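Local coordinates for oligopeptide-binding protein appA (PDB 1XOC), which binds oligopeptides, including tetra- and pentapeptides, for an ABC permease that imports them and can serve sporulation and genetic competence in Bacillus subtilis, at residues P32-S37 and E176-K181; D145-N150 and F424-D429; A290-S295 and F328-K333; N498-K503 and K515-K520. All blocks are in the same frame, centred on the assembly; numbering follows the deposited sequence.

Interaction 1: residues P32-S37 and E176-K181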
# COMPACT_ATOMS: atom_id res chain seq x y z
N PRO A 32 11.86 1.63 -5.34
CA PRO A 32 10.79 2.37 -5.99
C PRO A 32 10.81 2.30 -7.51
O PRO A 32 11.83 1.88 -8.17
CB PRO A 32 11.03 3.82 -5.54
CG PRO A 32 11.85 3.71 -4.31
CD PRO A 32 12.74 2.53 -4.55
N THR A 33 9.70 2.74 -8.10
CA THR A 33 9.53 2.80 -9.54
C THR A 33 9.55 4.25 -10.04
O THR A 33 10.26 4.58 -10.97
CB THR A 33 8.19 2.16 -9.91
OG1 THR A 33 8.25 0.77 -9.60
CG2 THR A 33 7.93 2.21 -11.40
N LEU A 34 8.77 5.11 -9.40
CA LEU A 34 8.76 6.50 -9.77
C LEU A 34 8.16 7.33 -8.64
O LEU A 34 7.57 6.79 -7.74
CB LEU A 34 7.96 6.69 -11.06
CG LEU A 34 6.44 6.75 -11.06
CD1 LEU A 34 5.83 7.09 -12.37
CD2 LEU A 34 5.77 5.57 -10.49
N PHE A 35 8.31 8.65 -8.71
CA PHE A 35 7.88 9.53 -7.64
C PHE A 35 6.82 10.48 -8.16
O PHE A 35 7.11 11.58 -8.58
CB PHE A 35 9.07 10.31 -7.08
CG PHE A 35 10.30 9.48 -6.91
CD1 PHE A 35 11.47 9.82 -7.52
CD2 PHE A 35 10.27 8.34 -6.15
CE1 PHE A 35 12.59 9.06 -7.37
CE2 PHE A 35 11.39 7.58 -6.00
CZ PHE A 35 12.54 7.95 -6.62
N ASN A 36 5.60 10.00 -8.11
CA ASN A 36 4.45 10.74 -8.60
C ASN A 36 3.17 10.05 -8.15
O ASN A 36 2.87 8.96 -8.58
CB ASN A 36 4.48 10.85 -10.13
CG ASN A 36 3.47 11.84 -10.67
OD1 ASN A 36 2.36 11.98 -10.10
ND2 ASN A 36 3.82 12.54 -11.76
N SER A 37 2.45 10.65 -7.21
CA SER A 37 1.32 9.98 -6.62
C SER A 37 0.18 9.65 -7.60
O SER A 37 -0.66 8.79 -7.31
CB SER A 37 0.80 10.81 -5.46
OG SER A 37 0.19 11.96 -5.95
N GLU A 176 11.02 12.14 -17.36
CA GLU A 176 12.19 12.05 -16.46
C GLU A 176 12.00 12.75 -15.10
O GLU A 176 12.67 12.43 -14.12
CB GLU A 176 13.43 12.61 -17.18
CG GLU A 176 14.73 12.42 -16.37
CD GLU A 176 15.16 10.96 -16.24
OE1 GLU A 176 15.42 10.33 -17.29
OE2 GLU A 176 15.29 10.44 -15.10
N PHE A 177 11.09 13.70 -15.05
CA PHE A 177 10.71 14.32 -13.79
C PHE A 177 10.44 13.27 -12.72
O PHE A 177 10.75 13.47 -11.53
CB PHE A 177 9.46 15.18 -14.00
CG PHE A 177 8.93 15.83 -12.73
CD1 PHE A 177 8.14 15.14 -11.83
CD2 PHE A 177 9.23 17.17 -12.43
CE1 PHE A 177 7.65 15.74 -10.68
CE2 PHE A 177 8.74 17.76 -11.30
CZ PHE A 177 7.98 17.05 -10.43
N ASN A 178 9.81 12.17 -13.12
CA ASN A 178 9.28 11.23 -12.11
C ASN A 178 10.36 10.29 -11.54
O ASN A 178 10.10 9.57 -10.62
CB ASN A 178 8.17 10.38 -12.75
CG ASN A 178 6.98 11.21 -13.19
OD1 ASN A 178 6.55 12.09 -12.47
ND2 ASN A 178 6.46 10.94 -14.37
N ARG A 179 11.55 10.32 -12.14
CA ARG A 179 12.61 9.42 -11.72
C ARG A 179 13.87 10.14 -11.29
O ARG A 179 14.29 10.00 -10.16
CB ARG A 179 12.93 8.41 -12.82
CG ARG A 179 11.81 7.47 -13.14
CD ARG A 179 12.09 6.52 -14.29
NE ARG A 179 12.86 7.16 -15.34
CZ ARG A 179 12.34 7.84 -16.34
NH1 ARG A 179 11.03 7.99 -16.44
NH2 ARG A 179 13.13 8.39 -17.26
N LYS A 180 14.47 10.91 -12.19
CA LYS A 180 15.72 11.55 -11.76
C LYS A 180 15.78 13.06 -11.87
O LYS A 180 16.77 13.62 -11.43
CB LYS A 180 16.93 10.85 -12.40
CG LYS A 180 17.23 9.46 -11.81
CD LYS A 180 18.25 8.62 -12.59
CE LYS A 180 18.34 7.20 -12.05
NZ LYS A 180 17.21 6.38 -12.51
N LYS A 181 14.65 13.71 -12.11
CA LYS A 181 14.58 15.15 -11.94
C LYS A 181 13.36 15.63 -11.18
O LYS A 181 12.76 16.61 -11.57
CB LYS A 181 14.64 15.84 -13.29
CG LYS A 181 15.94 15.60 -14.02
CD LYS A 181 16.22 16.71 -15.00
CE LYS A 181 15.36 16.55 -16.21
NZ LYS A 181 15.12 17.86 -16.89
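Asn178 offers two oxygens to the loop 32-37, one from its backbone and one from its side chain, and consecutive residues there take one each. Phe35 N donates to Asn178 O at 2.8 Å. One residue on, Asn36 ND2 reaches Asn178 OD1 at 2.9 Å in a fairly straight bond (164° at the hydrogen). The accepting oxygen sits in the plane of the Asn36 amide, but the donor stands above the plane of the Asn178 carbonyl, and the two amides are turned 63° against each other. What carries the Asn36 amide across is its first torsion, with CG anti to the backbone N (chi1 -169°).

Beside these bonds Leu34 and Asn178 lie alongside, Leu34 CD1 being 4.1 Å from Asn178 CB. The Phe35 ring turns its edge to Arg179 O, with CE1 3.4 Å away; that buried oxygen has no hydrogen-bonding partner in the model.

A second shell holds both amides in rotation: Asn36 OD1 accepts from Leu38 N, while Asn178 ND2 donates to Glu173 O. Glu176 O accepts from the N-H groups of Arg179, Lys180 and Lys181, closing the short 3-10 turn 176-178.

The contact joins the loop between strand 23-28 and helix 43-52 to the loop before strand 188-194, across 138 intervening residues. Phe35 packs on Ile48 of helix 43-52 and Ile199 of strand 198-203, and Phe177 rests against helix 161-164.

Interaction 2: residues D145-N150 and F424-D429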
# COMPACT_ATOMS: atom_id res chain seq x y z
N ASP A 145 -18.69 11.53 -1.57
CA ASP A 145 -17.80 10.41 -1.35
C ASP A 145 -16.71 10.83 -0.39
O ASP A 145 -15.85 11.68 -0.71
CB ASP A 145 -17.23 9.94 -2.70
CG ASP A 145 -16.37 8.67 -2.61
OD1 ASP A 145 -16.15 8.08 -3.68
OD2 ASP A 145 -15.96 8.27 -1.50
N GLY A 146 -16.74 10.24 0.80
CA GLY A 146 -15.75 10.53 1.83
C GLY A 146 -14.31 10.22 1.46
O GLY A 146 -13.38 10.69 2.13
N ASN A 147 -14.09 9.45 0.40
CA ASN A 147 -12.73 9.24 -0.06
C ASN A 147 -12.03 10.51 -0.51
O ASN A 147 -10.79 10.57 -0.53
CB ASN A 147 -12.66 8.22 -1.19
CG ASN A 147 -12.69 6.84 -0.68
OD1 ASN A 147 -11.64 6.30 -0.27
ND2 ASN A 147 -13.88 6.25 -0.64
N PHE A 148 -12.80 11.52 -0.91
CA PHE A 148 -12.15 12.72 -1.37
C PHE A 148 -11.45 13.43 -0.21
O PHE A 148 -10.22 13.63 -0.25
CB PHE A 148 -13.07 13.69 -2.14
CG PHE A 148 -12.35 14.91 -2.57
CD1 PHE A 148 -11.43 14.86 -3.60
CD2 PHE A 148 -12.45 16.07 -1.88
CE1 PHE A 148 -10.72 15.98 -3.94
CE2 PHE A 148 -11.72 17.17 -2.23
CZ PHE A 148 -10.85 17.11 -3.25
N TYR A 149 -12.21 13.87 0.79
CA TYR A 149 -11.59 14.56 1.90
C TYR A 149 -10.55 13.68 2.61
O TYR A 149 -9.50 14.16 3.05
CB TYR A 149 -12.67 15.04 2.88
CG TYR A 149 -12.11 15.78 4.08
CD1 TYR A 149 -11.81 15.10 5.25
CD2 TYR A 149 -11.79 17.13 4.00
CE1 TYR A 149 -11.25 15.77 6.33
CE2 TYR A 149 -11.20 17.79 5.08
CZ TYR A 149 -10.96 17.10 6.24
OH TYR A 149 -10.41 17.73 7.32
N ASN A 150 -10.86 12.39 2.76
CA ASN A 150 -10.13 11.55 3.71
C ASN A 150 -8.98 10.82 3.07
O ASN A 150 -8.10 10.33 3.77
CB ASN A 150 -11.06 10.57 4.44
CG ASN A 150 -12.03 11.27 5.35
OD1 ASN A 150 -11.67 11.67 6.46
ND2 ASN A 150 -13.28 11.42 4.90
N PHE A 424 -8.71 5.68 5.37
CA PHE A 424 -10.15 5.79 5.29
C PHE A 424 -10.67 4.49 4.74
O PHE A 424 -10.36 4.10 3.62
CB PHE A 424 -10.58 6.94 4.39
CG PHE A 424 -12.05 7.14 4.32
CD1 PHE A 424 -12.72 7.65 5.41
CD2 PHE A 424 -12.77 6.78 3.19
CE1 PHE A 424 -14.11 7.84 5.38
CE2 PHE A 424 -14.16 6.96 3.16
CZ PHE A 424 -14.82 7.48 4.26
N PRO A 425 -11.45 3.77 5.54
CA PRO A 425 -11.81 2.39 5.20
C PRO A 425 -12.88 2.33 4.11
O PRO A 425 -14.02 2.69 4.35
CB PRO A 425 -12.32 1.85 6.54
CG PRO A 425 -12.94 3.03 7.18
CD PRO A 425 -12.04 4.18 6.83
N ASP A 426 -12.48 1.91 2.91
CA ASP A 426 -13.42 1.74 1.78
C ASP A 426 -12.78 0.71 0.81
O ASP A 426 -11.70 0.95 0.21
CB ASP A 426 -13.76 3.09 1.09
CG ASP A 426 -14.77 2.95 -0.09
OD1 ASP A 426 -15.27 3.99 -0.65
OD2 ASP A 426 -15.11 1.80 -0.45
N GLN A 427 -13.47 -0.43 0.68
CA GLN A 427 -13.02 -1.60 -0.08
C GLN A 427 -13.27 -1.48 -1.58
O GLN A 427 -12.85 -2.34 -2.34
CB GLN A 427 -13.79 -2.84 0.40
CG GLN A 427 -13.65 -3.16 1.87
CD GLN A 427 -12.25 -3.24 2.30
OE1 GLN A 427 -11.84 -2.60 3.28
NE2 GLN A 427 -11.45 -4.01 1.55
N TYR A 428 -13.98 -0.44 -1.98
CA TYR A 428 -14.32 -0.21 -3.39
C TYR A 428 -13.06 -0.24 -4.28
O TYR A 428 -13.08 -0.84 -5.35
CB TYR A 428 -15.03 1.14 -3.50
CG TYR A 428 -15.42 1.56 -4.89
CD1 TYR A 428 -16.71 1.37 -5.38
CD2 TYR A 428 -14.50 2.21 -5.71
CE1 TYR A 428 -17.06 1.80 -6.65
CE2 TYR A 428 -14.85 2.64 -6.97
CZ TYR A 428 -16.11 2.42 -7.44
OH TYR A 428 -16.44 2.86 -8.70
N ASP A 429 -11.98 0.40 -3.84
CA ASP A 429 -10.79 0.56 -4.68
C ASP A 429 -10.19 -0.78 -5.06
O ASP A 429 -9.59 -0.91 -6.13
CB ASP A 429 -9.72 1.43 -3.97
CG ASP A 429 -10.08 2.91 -3.91
OD1 ASP A 429 -11.09 3.31 -4.53
OD2 ASP A 429 -9.32 3.71 -3.25
O HOH W 1 -10.24 3.40 0.15
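Phe424 swings its ring toward Asn147 because CG stands anti to the backbone N (chi1 -177°), while Asn147 holds CG beside its own backbone N (chi1 -81°). Ring and amide planes meet almost at a right angle (88°). Asn147 OD1 lies at the ring edge, 3.7 Å from Phe424 CD2. Over one face, above the centre, stands Gly146 O, 3.9 Å from the ring plane. The Asn150 amide, by contrast, runs nearly parallel to the ring, and Asn150 CB comes within 3.5 Å of Phe424 CD1. Asn150 ND2 donates to Gly146 O, which fixes the amide's rotation; Asn150 N reaches the same oxygen from the opposite face of its plane.

Each segment has an aspartate before the turn that leads into a helix. Asp145 OD2 makes its capping bond by accepting from Asn147 N, and Asp426 OD2 does so by accepting from Tyr428 N. Asn147 ND2 spans the gap: it meets the syn lone pair of Asp145 OD2 at 3.0 Å and makes a weak bond to Asp426 OD1 at 2.7 Å. Asp145 OD2 and Asp426 OD1 are 4.4 Å apart, a like-charge approach probably eased by Lys458, which forms salt bridges with both carboxylates. Asn147 OD1 accepts from Asn151 ND2 and from a water that also donates to Asp426 O.

Tyr149 and Asn150 of helix 147-155 touch strand 65-76, while Pro425 O accepts from Tyr466 OH of helix 463-480. Asp429 OD1, in helix 428-431, bonds Ser121 OG in the loop before strand 126-133.

Interaction 3: residues A290-S295 and F328-K333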
# COMPACT_ATOMS: atom_id res chain seq x y z
N ALA A 290 -7.58 -25.66 2.89
CA ALA A 290 -6.42 -26.57 2.83
C ALA A 290 -5.18 -26.01 3.51
O ALA A 290 -4.19 -26.73 3.68
CB ALA A 290 -6.08 -26.86 1.38
N LEU A 291 -5.21 -24.72 3.86
CA LEU A 291 -4.03 -24.05 4.41
C LEU A 291 -4.13 -23.85 5.91
O LEU A 291 -5.09 -23.27 6.43
CB LEU A 291 -3.78 -22.73 3.70
CG LEU A 291 -3.50 -22.82 2.20
CD1 LEU A 291 -3.56 -21.46 1.53
CD2 LEU A 291 -2.16 -23.54 1.94
N ASP A 292 -3.11 -24.34 6.61
CA ASP A 292 -3.04 -24.26 8.05
C ASP A 292 -2.45 -22.90 8.40
O ASP A 292 -1.26 -22.77 8.68
CB ASP A 292 -2.17 -25.40 8.60
CG ASP A 292 -2.23 -25.51 10.12
OD1 ASP A 292 -1.77 -26.55 10.64
OD2 ASP A 292 -2.71 -24.54 10.77
N ARG A 293 -3.30 -21.88 8.36
CA ARG A 293 -2.83 -20.51 8.55
C ARG A 293 -2.26 -20.24 9.95
O ARG A 293 -1.34 -19.45 10.12
CB ARG A 293 -3.92 -19.51 8.16
CG ARG A 293 -4.15 -19.43 6.64
CD ARG A 293 -5.25 -18.49 6.28
NE ARG A 293 -6.51 -19.07 6.68
CZ ARG A 293 -7.61 -18.39 6.99
NH1 ARG A 293 -7.66 -17.06 6.97
NH2 ARG A 293 -8.68 -19.08 7.33
N GLU A 294 -2.77 -20.93 10.96
CA GLU A 294 -2.21 -20.79 12.31
C GLU A 294 -0.78 -21.33 12.36
O GLU A 294 0.11 -20.73 12.96
CB GLU A 294 -3.11 -21.47 13.34
CG GLU A 294 -4.56 -21.00 13.25
CD GLU A 294 -5.04 -20.42 14.54
OE1 GLU A 294 -5.68 -21.15 15.32
OE2 GLU A 294 -4.74 -19.22 14.77
N SER A 295 -0.56 -22.47 11.71
CA SER A 295 0.79 -23.03 11.63
C SER A 295 1.73 -22.12 10.84
O SER A 295 2.90 -21.99 11.18
CB SER A 295 0.73 -24.43 11.00
OG SER A 295 2.03 -24.94 10.78
N PHE A 328 -13.34 -20.49 7.13
CA PHE A 328 -12.68 -21.55 6.35
C PHE A 328 -11.43 -22.08 7.08
O PHE A 328 -10.34 -22.18 6.52
CB PHE A 328 -12.34 -21.07 4.94
CG PHE A 328 -13.54 -20.57 4.18
CD1 PHE A 328 -13.81 -19.21 4.09
CD2 PHE A 328 -14.46 -21.47 3.64
CE1 PHE A 328 -14.93 -18.76 3.42
CE2 PHE A 328 -15.57 -21.02 2.98
CZ PHE A 328 -15.81 -19.67 2.87
N GLU A 329 -11.64 -22.38 8.36
CA GLU A 329 -10.60 -22.94 9.21
C GLU A 329 -10.03 -24.24 8.62
O GLU A 329 -10.72 -25.01 7.96
CB GLU A 329 -11.15 -23.18 10.63
CG GLU A 329 -11.47 -21.88 11.39
CD GLU A 329 -11.64 -22.08 12.89
OE1 GLU A 329 -10.98 -21.35 13.67
OE2 GLU A 329 -12.42 -22.97 13.30
N TYR A 330 -8.75 -24.45 8.88
CA TYR A 330 -8.00 -25.54 8.27
C TYR A 330 -8.65 -26.88 8.52
O TYR A 330 -8.97 -27.24 9.65
CB TYR A 330 -6.56 -25.54 8.82
CG TYR A 330 -5.72 -26.74 8.44
CD1 TYR A 330 -5.42 -27.01 7.11
CD2 TYR A 330 -5.21 -27.58 9.41
CE1 TYR A 330 -4.65 -28.12 6.77
CE2 TYR A 330 -4.44 -28.67 9.08
CZ TYR A 330 -4.15 -28.93 7.76
OH TYR A 330 -3.40 -30.04 7.45
N ASN A 331 -8.86 -27.61 7.44
CA ASN A 331 -9.44 -28.96 7.51
C ASN A 331 -9.09 -29.66 6.21
O ASN A 331 -9.76 -29.44 5.20
CB ASN A 331 -10.96 -28.83 7.68
CG ASN A 331 -11.66 -30.15 7.88
OD1 ASN A 331 -12.75 -30.17 8.42
ND2 ASN A 331 -11.07 -31.25 7.43
N GLU A 332 -8.03 -30.46 6.22
CA GLU A 332 -7.51 -31.06 4.99
C GLU A 332 -8.53 -31.97 4.28
O GLU A 332 -8.69 -31.89 3.05
CB GLU A 332 -6.25 -31.86 5.30
CG GLU A 332 -5.52 -32.38 4.07
CD GLU A 332 -4.51 -33.45 4.41
OE1 GLU A 332 -4.80 -34.64 4.14
OE2 GLU A 332 -3.43 -33.13 4.95
N LYS A 333 -9.23 -32.81 5.03
CA LYS A 333 -10.19 -33.73 4.38
C LYS A 333 -11.41 -32.98 3.82
O LYS A 333 -11.95 -33.35 2.78
CB LYS A 333 -10.57 -34.93 5.25
CG LYS A 333 -11.00 -34.69 6.70
CD LYS A 333 -10.42 -35.82 7.60
CE LYS A 333 -11.21 -36.06 8.90
NZ LYS A 333 -10.69 -37.26 9.67
O HOH W 2 -7.61 -22.00 6.79
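Asp292 lays its carboxylate flat against the ring of Tyr330, an uncommon stack of an anion on an aromatic face, with the two planes only 10° apart. The touching is led by the methylene: Asp292 CB stands 3.7 Å from the centroid of the Tyr330 ring, 8° off its normal, in a CH-pi contact. The carboxylate trails over the CD2 side of the ring, where Asp292 CG is 3.7 Å from Tyr330 CD2. Having CG anti to its backbone N (chi1 171°), Tyr330 extends along the 290-292 backbone, so that CE1 at the ring edge approaches Ala290 O to 3.4 Å. On the opposite face of the ring sits Glu332 N.

Both segments are lead-ins to helices, and the stack falls where they start. Asp292 is the N-cap of helix 293-300, its OD2 accepting from Ser295 N at 3.1 Å, and also the centre of an inverse gamma turn; Asn331 occupies the N-cap position of helix 332-341. The positive end of the first helix dipole would be expected to stabilise the Asp292 charge against the ring's electrons. Cutting this residue back to an alanine is likely to leave Ser295 N without its capping acceptor and the CD2 side of the tyrosine without its cover.

A water gives a second link, accepting from Arg293 NE at 3.1 Å and bonded to Phe328 O at 2.7 Å. Arg293 is anchored beyond it by NH1 to Phe485 O on strand 483-496, while Leu291 packs on Leu384 of helix 371-385.

Interaction 4: residues N498-K503 and K515-K520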
# COMPACT_ATOMS: atom_id res chain seq x y z
N ASN A 498 19.62 7.12 20.06
CA ASN A 498 19.54 8.56 20.31
C ASN A 498 18.62 9.32 19.36
O ASN A 498 18.62 10.54 19.34
CB ASN A 498 20.96 9.19 20.30
CG ASN A 498 21.69 9.00 19.00
OD1 ASN A 498 21.54 7.97 18.35
ND2 ASN A 498 22.50 9.98 18.60
N LEU A 499 17.80 8.60 18.58
CA LEU A 499 16.84 9.26 17.70
C LEU A 499 15.68 9.78 18.53
O LEU A 499 15.03 8.98 19.22
CB LEU A 499 16.31 8.30 16.63
CG LEU A 499 15.50 8.99 15.52
CD1 LEU A 499 16.42 9.69 14.50
CD2 LEU A 499 14.60 8.01 14.83
N GLU A 500 15.41 11.08 18.44
CA GLU A 500 14.35 11.75 19.20
C GLU A 500 13.37 12.34 18.22
O GLU A 500 13.66 12.47 17.03
CB GLU A 500 14.95 12.84 20.08
CG GLU A 500 16.00 12.36 21.05
CD GLU A 500 15.46 11.38 22.09
OE1 GLU A 500 16.27 10.59 22.66
OE2 GLU A 500 14.24 11.38 22.34
N GLY A 501 12.17 12.65 18.70
CA GLY A 501 11.12 13.21 17.89
C GLY A 501 10.35 12.23 17.04
O GLY A 501 9.48 12.64 16.26
N TYR A 502 10.68 10.95 17.16
CA TYR A 502 10.00 9.88 16.43
C TYR A 502 8.63 9.54 17.07
O TYR A 502 8.51 9.46 18.29
CB TYR A 502 10.91 8.64 16.34
CG TYR A 502 10.20 7.42 15.78
CD1 TYR A 502 9.50 6.55 16.62
CD2 TYR A 502 10.21 7.14 14.42
CE1 TYR A 502 8.83 5.44 16.10
CE2 TYR A 502 9.57 6.04 13.90
CZ TYR A 502 8.87 5.18 14.75
OH TYR A 502 8.21 4.08 14.24
N LYS A 503 7.61 9.37 16.24
CA LYS A 503 6.31 8.87 16.66
C LYS A 503 5.95 7.73 15.71
O LYS A 503 6.14 7.85 14.48
CB LYS A 503 5.25 9.96 16.52
CG LYS A 503 5.41 11.13 17.48
CD LYS A 503 4.41 12.26 17.12
CE LYS A 503 4.48 13.45 18.06
NZ LYS A 503 3.25 14.32 17.90
N LYS A 515 11.07 15.90 11.43
CA LYS A 515 11.05 16.31 12.81
C LYS A 515 11.93 15.43 13.71
O LYS A 515 12.04 15.69 14.90
CB LYS A 515 9.63 16.22 13.38
CG LYS A 515 8.51 16.89 12.58
CD LYS A 515 8.75 18.34 12.32
CE LYS A 515 7.66 18.88 11.40
NZ LYS A 515 7.93 20.29 11.00
N TRP A 516 12.51 14.38 13.16
CA TRP A 516 13.36 13.50 13.94
C TRP A 516 14.76 14.11 14.05
O TRP A 516 15.21 14.81 13.15
CB TRP A 516 13.52 12.13 13.27
CG TRP A 516 12.26 11.39 12.91
CD1 TRP A 516 10.97 11.76 13.18
CD2 TRP A 516 12.19 10.16 12.17
NE1 TRP A 516 10.11 10.81 12.67
CE2 TRP A 516 10.83 9.84 12.03
CE3 TRP A 516 13.14 9.32 11.59
CZ2 TRP A 516 10.41 8.68 11.36
CZ3 TRP A 516 12.72 8.19 10.92
CH2 TRP A 516 11.37 7.87 10.80
N TRP A 517 15.43 13.84 15.14
CA TRP A 517 16.78 14.35 15.34
C TRP A 517 17.60 13.38 16.16
O TRP A 517 17.07 12.53 16.87
CB TRP A 517 16.75 15.74 15.97
CG TRP A 517 15.96 15.89 17.25
CD1 TRP A 517 14.59 16.00 17.37
CD2 TRP A 517 16.48 16.02 18.54
NE1 TRP A 517 14.24 16.16 18.66
CE2 TRP A 517 15.38 16.19 19.42
CE3 TRP A 517 17.76 16.00 19.06
CZ2 TRP A 517 15.53 16.33 20.78
CZ3 TRP A 517 17.93 16.15 20.41
CH2 TRP A 517 16.81 16.31 21.27
N LEU A 518 18.91 13.51 16.03
CA LEU A 518 19.84 12.69 16.78
C LEU A 518 20.43 13.49 17.92
O LEU A 518 21.11 14.50 17.70
CB LEU A 518 20.93 12.18 15.84
CG LEU A 518 20.40 11.23 14.77
CD1 LEU A 518 21.35 11.12 13.59
CD2 LEU A 518 20.17 9.84 15.35
N ALA A 519 20.16 13.05 19.15
CA ALA A 519 20.68 13.70 20.33
C ALA A 519 22.19 13.48 20.41
O ALA A 519 22.66 12.36 20.23
CB ALA A 519 20.00 13.15 21.56
N LYS A 520 22.92 14.55 20.70
CA LYS A 520 24.39 14.57 20.74
C LYS A 520 24.84 15.30 21.99
O LYS A 520 24.02 16.02 22.59
CB LYS A 520 24.98 15.28 19.50
CG LYS A 520 24.04 16.31 18.84
CD LYS A 520 24.76 17.32 17.92
CE LYS A 520 25.41 16.66 16.70
NZ LYS A 520 25.10 17.39 15.41
OXT LYS A 520 26.00 15.23 22.42
O HOH W 3 7.00 10.09 13.47
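Residues 498-503 and 515-520 pair as two short antiparallel strands at the C-terminal end of the chain, just after strand 483-496, and Glu500 with Trp517 is their hydrogen-bonded pair. Glu500 N donates to Trp517 O at 2.7 Å and Trp517 N to Glu500 O at 2.9 Å. Past the strand ends Ala519 N donates to Asn498 O. Asn498 also donates with its side chain: CG lies between the backbone N and carbonyl carbon (chi1 59°), putting ND2 2.9 Å from Ala519 O in an almost straight bond (177°).

The faces of this two-stranded sheet differ. On one, Glu500 CB lies over the Trp517 indole, 3.7 Å from the centroid of its five-membered ring. On the other, Leu499 CD1 meets Leu518 CD2, the non-hydrogen-bonded pair, while Leu499 CD2 rests 3.8 Å from Trp516 CE3.

Tyr502 adds an offset edge-to-face stack, its CD2 coming 3.4 Å from Trp516 CZ2 over the indole face with the planes at 64°. With an alanine in place of Trp516, Tyr502 and Leu499 would probably lose the surface they lie against, leaving the phenol freer to turn. A water accepts from both Lys503 N and Trp516 NE1.

Outside the pair, Phe239 meets the Trp516 ring, Tyr213 meets Trp517 edge-to-face, and Tyr502 touches Met493 and Met495 of strand 483-496.

How the interactions relate
Interaction 1 is the most buried of the four, a loop-to-loop joint about 17 Å (centre to centre) from the middle of the chain, held mainly by amide and backbone bonds. Interactions 2 and 3 lie where helices begin: two aspartate caps in the first, one in the second, whose other helix has an asparagine at the N-cap position. Interaction 2 adds a partly buried network of two carboxylates round a lysine, interaction 3 an aromatic stack and a water. Interaction 3 is nested within the loop interaction 2 closes. Interaction 4, like interaction 3 far from the centre, relies on strand pairing with aromatic cover; both lean on strand 483-496. None of the contacts touches another.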